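PDB 2HC9: leucine aminopeptidase 1 from Caenorhabditis elegans, which releases N-terminal amino acids, preferably leucine, from peptides with the help of two zinc ions per subunit, and probably serves in digestion. Local coordinates for residues Ala248-Gly253 / Thr355-Met360; Gly376-Asn381 / Leu454-Ala459; Asp398-Met403 / Thr469-Ala474. The protein carries 1 engineered substitution. All coordinates share one frame; numbering follows the deposited sequence. Where two conformers were deposited one is given.

Contact 1: residues Ala248-Gly253 / Thr355-Met360; sequences ALVGKG and TTIFDM. With ZN (zinc ion), chain C.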
loop_
_atom_site.group_PDB
_atom_site.type_symbol
_atom_site.label_atom_id
_atom_site.label_comp_id
_atom_site.label_asym_id
_atom_site.label_seq_id
_atom_site.Cartn_x
_atom_site.Cartn_y
_atom_site.Cartn_z
ATOM N N ALA A 248 31.774 20.510 -22.290
ATOM C CA ALA A 248 31.748 19.135 -21.774
ATOM C C ALA A 248 30.342 18.579 -21.878
ATOM O O ALA A 248 29.360 19.270 -21.565
ATOM C CB ALA A 248 32.220 19.086 -20.335
ATOM N N LEU A 249 30.250 17.323 -22.325
ATOM C CA LEU A 249 29.005 16.576 -22.343
ATOM C C LEU A 249 29.119 15.455 -21.311
ATOM O O LEU A 249 29.786 14.442 -21.555
ATOM C CB LEU A 249 28.754 15.950 -23.734
ATOM C CG LEU A 249 28.768 16.954 -24.888
ATOM C CD1 LEU A 249 28.745 16.251 -26.253
ATOM C CD2 LEU A 249 27.610 17.982 -24.784
ATOM N N VAL A 250 28.470 15.650 -20.167
ATOM C CA VAL A 250 28.587 14.701 -19.054
ATOM C C VAL A 250 27.316 13.832 -19.066
ATOM O O VAL A 250 26.211 14.353 -19.040
ATOM C CB VAL A 250 28.758 15.430 -17.690
ATOM C CG1 VAL A 250 29.093 14.407 -16.546
ATOM C CG2 VAL A 250 29.903 16.527 -17.775
ATOM N N GLY A 251 27.481 12.508 -19.086
ATOM C CA GLY A 251 26.344 11.594 -19.193
ATOM C C GLY A 251 26.250 10.612 -18.028
ATOM O O GLY A 251 27.266 10.054 -17.576
ATOM N N LYS A 252 25.014 10.388 -17.555
ATOM C CA LYS A 252 24.721 9.363 -16.539
ATOM C C LYS A 252 24.685 7.991 -17.183
ATOM O O LYS A 252 23.804 7.708 -18.021
ATOM C CB LYS A 252 23.354 9.626 -15.874
ATOM C CG LYS A 252 22.926 8.512 -14.867
ATOM C CD LYS A 252 21.548 8.810 -14.269
ATOM C CE LYS A 252 21.118 7.605 -13.402
ATOM N NZ LYS A 252 19.766 7.803 -12.739
ATOM N N GLY A 253 25.650 7.153 -16.805
ATOM C CA GLY A 253 25.774 5.804 -17.362
ATOM C C GLY A 253 25.524 4.705 -16.346
ATOM O O GLY A 253 26.371 3.828 -16.134
ATOM N N THR A 355 34.039 25.513 -19.887
ATOM C CA THR A 355 33.276 26.709 -19.539
ATOM C C THR A 355 31.817 26.634 -19.976
ATOM O O THR A 355 31.013 27.516 -19.665
ATOM C CB THR A 355 33.922 27.943 -20.164
ATOM O OG1 THR A 355 34.057 27.739 -21.584
ATOM C CG2 THR A 355 35.294 28.173 -19.535
ATOM N N THR A 356 31.480 25.564 -20.693
ATOM C CA THR A 356 30.086 25.202 -20.946
ATOM C C THR A 356 29.958 23.719 -20.574
ATOM O O THR A 356 30.607 22.845 -21.189
ATOM C CB THR A 356 29.684 25.442 -22.433
ATOM O OG1 THR A 356 29.982 26.800 -22.795
ATOM C CG2 THR A 356 28.174 25.214 -22.634
ATOM N N ILE A 357 29.150 23.438 -19.551
ATOM C CA ILE A 357 29.029 22.059 -19.033
ATOM C C ILE A 357 27.568 21.618 -19.120
ATOM O O ILE A 357 26.681 22.208 -18.491
ATOM C CB ILE A 357 29.531 21.932 -17.569
ATOM C CG1 ILE A 357 31.000 22.401 -17.457
ATOM C CG2 ILE A 357 29.319 20.478 -17.037
ATOM C CD1 ILE A 357 31.493 22.559 -16.011
ATOM N N PHE A 358 27.328 20.606 -19.950
ATOM C CA PHE A 358 26.011 19.976 -20.073
ATOM C C PHE A 358 26.077 18.658 -19.354
ATOM O O PHE A 358 27.047 17.916 -19.499
ATOM C CB PHE A 358 25.662 19.704 -21.552
ATOM C CG PHE A 358 25.537 20.941 -22.387
ATOM C CD1 PHE A 358 24.328 21.637 -22.438
ATOM C CD2 PHE A 358 26.605 21.372 -23.176
ATOM C CE1 PHE A 358 24.184 22.773 -23.240
ATOM C CE2 PHE A 358 26.486 22.516 -23.987
ATOM C CZ PHE A 358 25.267 23.227 -24.007
ATOM N N ASP A 359 25.035 18.334 -18.599
ATOM C CA ASP A 359 24.908 16.968 -18.114
ATOM C C ASP A 359 23.531 16.466 -18.517
ATOM O O ASP A 359 22.564 17.226 -18.505
ATOM C CB ASP A 359 25.200 16.861 -16.592
ATOM C CG ASP A 359 24.044 17.345 -15.728
ATOM O OD1 ASP A 359 24.103 18.493 -15.228
ATOM O OD2 ASP A 359 23.076 16.569 -15.539
ATOM N N MET A 360 23.452 15.211 -18.947
ATOM C CA MET A 360 22.182 14.672 -19.405
ATOM C C MET A 360 22.013 13.313 -18.761
ATOM O O MET A 360 22.962 12.519 -18.704
ATOM C CB MET A 360 22.187 14.528 -20.926
ATOM C CG MET A 360 20.837 14.075 -21.493
ATOM S SD MET A 360 20.659 14.153 -23.298
ATOM C CE MET A 360 21.747 12.814 -23.884
HETATM ZN ZN ZN C . 19.312 5.969 -11.774
HETATM O O HOH W 1 17.852 6.647 -10.448
#
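Leu249 and Phe358 stand side by side on one face of a parallel strand pair, pointing the same way, with CD2 of Leu249 3.9 Å from CD2 of the Phe358 ring. The leucine methyl approaches the ring obliquely, while the carbonyl O of Ala248 lies at the ring edge, near its plane. Phe358 reaches this place because its CG is anti to its own carbonyl carbon (chi1 -64°). Phe476 adds an edge-to-face ring contact to Phe358, and Met282 packs on both Leu249 and Phe358.

On the other face, Val250 and Ile357 also run alongside one another, their CG2 methyls 4.1 Å apart, covered by helix 337-350, whose Leu341 meets Val250 and whose Val345 meets Ile357. Next to them Asp359 brings its CB 4.0 Å from Val250 CB, but its carboxylate turns away to His455 and Trp453.

Five backbone hydrogen bonds stitch the strands together. Val250 uses both its backbone groups: its N-H donates to Phe358 O (N to O 2.8 Å) and its O accepts from Met360 N. The last of the five, from Lys252 N to Met360 O, is longer at 3.2 Å.

Beyond it the Lys252 side chain leaves the pair fully extended, and its NZ binds a zinc ion at 2.1 Å; Asp257, Asp275 and Glu336 also bind this metal. Neighbouring parallel strands flanked by helices on both faces, with a metal ligand carried at a strand end, are characteristic of the alpha/beta catalytic domain of M17 aminopeptidases and its two-zinc site.

Contact 2: residues Gly376-Asn381 / Leu454-Ala459; sequences GAAMTN and LHLDIA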
loop_
_atom_site.group_PDB
_atom_site.type_symbol
_atom_site.label_atom_id
_atom_site.label_comp_id
_atom_site.label_asym_id
_atom_site.label_seq_id
_atom_site.Cartn_x
_atom_site.Cartn_y
_atom_site.Cartn_z
ATOM N N GLY A 376 12.521 16.708 -22.696
ATOM C CA GLY A 376 13.520 16.637 -21.610
ATOM C C GLY A 376 13.336 17.908 -20.769
ATOM O O GLY A 376 12.833 18.926 -21.263
ATOM N N ALA A 377 13.736 17.852 -19.508
ATOM C CA ALA A 377 13.560 18.991 -18.609
ATOM C C ALA A 377 14.915 19.610 -18.351
ATOM O O ALA A 377 15.805 18.956 -17.811
ATOM C CB ALA A 377 12.885 18.502 -17.275
ATOM N N ALA A 378 15.090 20.861 -18.784
ATOM C CA ALA A 378 16.379 21.552 -18.702
ATOM C C ALA A 378 16.421 22.580 -17.571
ATOM O O ALA A 378 15.531 23.453 -17.479
ATOM C CB ALA A 378 16.678 22.273 -20.027
ATOM N N MET A 379 17.448 22.483 -16.750
ATOM C CA MET A 379 17.683 23.465 -15.693
ATOM C C MET A 379 19.072 24.060 -15.870
ATOM O O MET A 379 20.081 23.337 -15.888
ATOM C CB MET A 379 17.555 22.786 -14.333
ATOM C CG MET A 379 17.531 23.789 -13.167
ATOM S SD MET A 379 17.584 22.928 -11.575
ATOM C CE MET A 379 19.315 22.490 -11.476
ATOM N N THR A 380 19.122 25.387 -16.018
ATOM C CA THR A 380 20.382 26.065 -16.306
ATOM C C THR A 380 20.492 27.417 -15.582
ATOM O O THR A 380 19.485 28.111 -15.376
ATOM C CB THR A 380 20.590 26.254 -17.843
ATOM O OG1 THR A 380 21.816 26.958 -18.083
ATOM C CG2 THR A 380 19.413 27.037 -18.485
ATOM N N ASN A 381 21.715 27.780 -15.219
ATOM C CA ASN A 381 22.017 29.114 -14.672
ATOM C C ASN A 381 22.013 30.207 -15.729
ATOM O O ASN A 381 22.102 31.389 -15.401
ATOM C CB ASN A 381 23.343 29.126 -13.894
ATOM C CG ASN A 381 24.564 28.960 -14.796
ATOM O OD1 ASN A 381 24.510 28.240 -15.794
ATOM N ND2 ASN A 381 25.660 29.637 -14.453
ATOM N N LEU A 454 24.207 23.455 -17.709
ATOM C CA LEU A 454 22.855 23.045 -18.016
ATOM C C LEU A 454 22.698 21.565 -17.701
ATOM O O LEU A 454 23.455 20.718 -18.206
ATOM C CB LEU A 454 22.498 23.334 -19.482
ATOM C CG LEU A 454 21.045 23.049 -19.872
ATOM C CD1 LEU A 454 20.446 24.114 -20.843
ATOM C CD2 LEU A 454 20.834 21.586 -20.409
ATOM N N HIS A 455 21.691 21.268 -16.888
ATOM C CA HIS A 455 21.330 19.887 -16.532
ATOM C C HIS A 455 20.058 19.507 -17.308
ATOM O O HIS A 455 19.121 20.300 -17.382
ATOM C CB HIS A 455 21.062 19.848 -15.011
ATOM C CG HIS A 455 20.255 18.660 -14.580
ATOM N ND1 HIS A 455 20.743 17.371 -14.653
ATOM C CD2 HIS A 455 18.998 18.567 -14.077
ATOM C CE1 HIS A 455 19.815 16.532 -14.222
ATOM N NE2 HIS A 455 18.744 17.231 -13.870
ATOM N N LEU A 456 20.029 18.311 -17.909
ATOM C CA LEU A 456 18.910 17.928 -18.752
ATOM C C LEU A 456 18.448 16.539 -18.294
ATOM O O LEU A 456 19.198 15.565 -18.407
ATOM C CB LEU A 456 19.349 17.880 -20.239
ATOM C CG LEU A 456 18.231 17.546 -21.252
ATOM C CD1 LEU A 456 17.118 18.612 -21.238
ATOM C CD2 LEU A 456 18.821 17.415 -22.655
ATOM N N ASP A 457 17.217 16.448 -17.800
ATOM C CA ASP A 457 16.643 15.178 -17.328
ATOM C C ASP A 457 15.756 14.589 -18.431
ATOM O O ASP A 457 14.750 15.192 -18.849
ATOM C CB ASP A 457 15.813 15.460 -16.059
ATOM C CG ASP A 457 15.375 14.193 -15.302
ATOM O OD1 ASP A 457 15.384 13.055 -15.823
ATOM O OD2 ASP A 457 14.993 14.353 -14.120
ATOM N N ILE A 458 16.134 13.400 -18.886
ATOM C CA ILE A 458 15.519 12.807 -20.078
ATOM C C ILE A 458 14.882 11.441 -19.763
ATOM O O ILE A 458 14.660 10.627 -20.669
ATOM C CB ILE A 458 16.545 12.671 -21.247
ATOM C CG1 ILE A 458 17.713 11.726 -20.857
ATOM C CG2 ILE A 458 17.089 14.052 -21.631
ATOM C CD1 ILE A 458 18.549 11.217 -22.084
ATOM N N ALA A 459 14.550 11.201 -18.492
ATOM C CA ALA A 459 14.054 9.880 -18.089
ATOM C C ALA A 459 12.945 9.367 -19.003
ATOM O O ALA A 459 13.014 8.243 -19.513
ATOM C CB ALA A 459 13.582 9.928 -16.635
#
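Leu454 carries its CG anti to the backbone N (chi1 -175°), which lays the isobutyl group across Thr380, whose OG1 is likewise anti to its own N (chi1 178°); this turns OG1 to the backbone O of Trp453, with which it hydrogen-bonds. The two side chains cross obliquely, and CD1 of Leu454 comes 3.7 Å from Thr380 CB. This is a non-hydrogen-bonded pair in an antiparallel ladder within the mixed sheet of the catalytic alpha/beta domain, where strand 376-380 runs against strand 452-457.

Ala378 continues the same face. Its CB meets the CD1 methyl of Leu456 at 3.9 Å and lies somewhat farther from Leu454 CD2, so a small residue is bracketed by two leucines. An alanine in place of Leu454 would remove both of its methyl branches and would probably open a gap beside Thr380 and Ala378, where Leu385 and Ile389 of helix 383-396 also pack.

The opposite face bears Ala377, Met379, His455 and Asp457. Met379 CB approaches the His455 ring at its edge, near the ring plane, while Asp457 N lies above one face, toward the rim. The hydrogen bond from ND1 to Asp359 on the next strand probably helps fix the rotation of this ring. Both carboxylate oxygens of Asp457 are engaged as well, by Thr364 OG1 and Leu363 N, residues that line the bicarbonate pocket.

Two reciprocal pairs of backbone bonds hold the ladder: Ala377 with Asp457, and Met379 with His455, each exchange two. The bond from His455 N to Met379 O is nearly straight, 2.8 Å long with 176° at the hydrogen.

Contact 3: residues Asp398-Met403 / Thr469-Ala474; sequences DLVAPM and TGYGPA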
loop_
_atom_site.group_PDB
_atom_site.type_symbol
_atom_site.label_atom_id
_atom_site.label_comp_id
_atom_site.label_asym_id
_atom_site.label_seq_id
_atom_site.Cartn_x
_atom_site.Cartn_y
_atom_site.Cartn_z
ATOM N N ASP A 398 14.062 16.549 -30.623
ATOM C CA ASP A 398 14.378 16.075 -29.265
ATOM C C ASP A 398 13.924 17.229 -28.343
ATOM O O ASP A 398 14.707 18.104 -28.003
ATOM C CB ASP A 398 15.893 15.848 -29.102
ATOM C CG ASP A 398 16.386 14.529 -29.715
ATOM O OD1 ASP A 398 15.573 13.740 -30.277
ATOM O OD2 ASP A 398 17.607 14.289 -29.643
ATOM N N LEU A 399 12.642 17.254 -28.011
ATOM C CA LEU A 399 12.033 18.422 -27.338
ATOM C C LEU A 399 12.616 18.680 -25.968
ATOM O O LEU A 399 13.037 17.743 -25.273
ATOM C CB LEU A 399 10.519 18.237 -27.231
ATOM C CG LEU A 399 9.793 18.259 -28.589
ATOM C CD1 LEU A 399 8.325 17.864 -28.429
ATOM C CD2 LEU A 399 9.878 19.674 -29.154
ATOM N N VAL A 400 12.665 19.961 -25.594
ATOM C CA VAL A 400 13.203 20.375 -24.285
ATOM C C VAL A 400 12.245 21.430 -23.702
ATOM O O VAL A 400 11.775 22.328 -24.440
ATOM C CB VAL A 400 14.606 20.980 -24.422
ATOM C CG1 VAL A 400 15.134 21.441 -23.060
ATOM C CG2 VAL A 400 15.590 19.969 -25.059
ATOM N N ALA A 401 11.943 21.292 -22.409
ATOM C CA ALA A 401 11.136 22.261 -21.666
ATOM C C ALA A 401 11.966 22.765 -20.489
ATOM O O ALA A 401 12.847 22.046 -19.963
ATOM C CB ALA A 401 9.814 21.582 -21.147
ATOM N N PRO A 402 11.718 24.009 -20.057
ATOM C CA PRO A 402 12.533 24.529 -18.978
ATOM C C PRO A 402 12.039 24.147 -17.583
ATOM O O PRO A 402 10.831 24.025 -17.347
ATOM C CB PRO A 402 12.402 26.062 -19.160
ATOM C CG PRO A 402 11.091 26.258 -19.757
ATOM C CD PRO A 402 10.758 25.018 -20.559
ATOM N N MET A 403 13.002 23.910 -16.693
ATOM C CA MET A 403 12.792 23.829 -15.240
ATOM C C MET A 403 13.125 25.168 -14.607
ATOM O O MET A 403 13.925 25.943 -15.141
ATOM C CB MET A 403 13.724 22.774 -14.609
ATOM C CG MET A 403 13.366 21.342 -14.924
ATOM S SD MET A 403 13.768 20.124 -13.639
ATOM C CE MET A 403 15.336 19.538 -14.300
ATOM N N THR A 469 14.448 5.680 -27.587
ATOM C CA THR A 469 14.211 6.588 -28.726
ATOM C C THR A 469 15.509 7.058 -29.380
ATOM O O THR A 469 15.491 7.625 -30.482
ATOM C CB THR A 469 13.439 7.840 -28.273
ATOM O OG1 THR A 469 14.123 8.423 -27.142
ATOM C CG2 THR A 469 11.989 7.479 -27.881
ATOM N N GLY A 470 16.639 6.901 -28.688
ATOM C CA GLY A 470 17.868 7.515 -29.180
ATOM C C GLY A 470 17.912 9.036 -29.052
ATOM O O GLY A 470 18.493 9.722 -29.888
ATOM N N TYR A 471 17.274 9.557 -28.001
ATOM C CA TYR A 471 17.290 10.991 -27.690
ATOM C C TYR A 471 18.701 11.470 -27.378
ATOM O O TYR A 471 19.465 10.796 -26.653
ATOM C CB TYR A 471 16.401 11.213 -26.462
ATOM C CG TYR A 471 16.148 12.656 -26.091
ATOM C CD1 TYR A 471 14.929 13.271 -26.405
ATOM C CD2 TYR A 471 17.108 13.385 -25.380
ATOM C CE1 TYR A 471 14.673 14.612 -26.025
ATOM C CE2 TYR A 471 16.882 14.702 -25.004
ATOM C CZ TYR A 471 15.681 15.303 -25.324
ATOM O OH TYR A 471 15.478 16.596 -24.906
ATOM N N GLY A 472 19.045 12.650 -27.901
ATOM C CA GLY A 472 20.287 13.308 -27.495
ATOM C C GLY A 472 21.146 13.729 -28.692
ATOM O O GLY A 472 21.460 14.898 -28.812
ATOM N N PRO A 473 21.539 12.776 -29.571
ATOM C CA PRO A 473 22.323 13.167 -30.765
ATOM C C PRO A 473 21.665 14.248 -31.643
ATOM O O PRO A 473 22.348 15.175 -32.085
ATOM C CB PRO A 473 22.482 11.850 -31.540
ATOM C CG PRO A 473 22.428 10.764 -30.424
ATOM C CD PRO A 473 21.406 11.303 -29.440
ATOM N N ALA A 474 20.362 14.160 -31.870
ATOM C CA ALA A 474 19.708 15.167 -32.719
ATOM C C ALA A 474 19.721 16.518 -32.000
ATOM O O ALA A 474 20.064 17.532 -32.599
ATOM C CB ALA A 474 18.282 14.744 -33.095
HETATM O O HOH W 2 18.361 12.178 -31.119
#
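The start of helix 473-480, with Gly472 at its N-cap position, is where Asp398 meets the turn before the helix. Its OD2 accepts a hydrogen bond from Gly472 N at 2.8 Å, reached from above the carboxylate plane. A water extends the grip: it donates to Asp398 OD2 and to Gly470 O, and accepts from Ala474 N at 2.9 Å. Leu475 N adds a further bond to OD2, while OD1 forms a salt bridge with Arg129. A carboxylate placed among the backbone N-H groups of a helix start is likely to be stabilised in its charged form.

Tyr471 packs against the same aspartate. Asp398 CB sits over one ring face, a CH-pi contact 3.9 Å from the ring centroid, and the carboxylate stacks on the ring with their planes 16° apart. The tyrosine CG is anti to the backbone N (chi1 -172°), which sends the ring along Asp398 until OH donates to Leu399 O at 2.7 Å, from above that carbonyl's plane. CG2 of Val400 touches the same hydroxyl oxygen at 3.4 Å.

The contact thus ties the chain entering strand 400-402 to the beginning of helix 473-480. Strand 400-402 pairs in parallel with strand 376-380, Val400 packs on Ile389 of helix 383-396, and Pro473 rests against helix 157-178.

In the fold
Contacts 1 and 2 show how one sheet can be assembled from distant parts of a chain. Their centres lie 10 Å apart, and strand 356-361 of contact 1 neighbours strand 452-457 of contact 2. Contact 3 follows at the next step, 9 Å from contact 2, since strands 376-380 and 400-402 are also neighbours. Along the chain contact 1 closes before the others open, whereas contacts 2 and 3 alternate their segments. Ile458 packs on Tyr471, and Met360 reaches Gly472, joining all three. This part of the sheet leads from the strand carrying a zinc ligand in contact 1 to strands 376-380 and 400-402, where contacts 2 and 3 touch a second subunit.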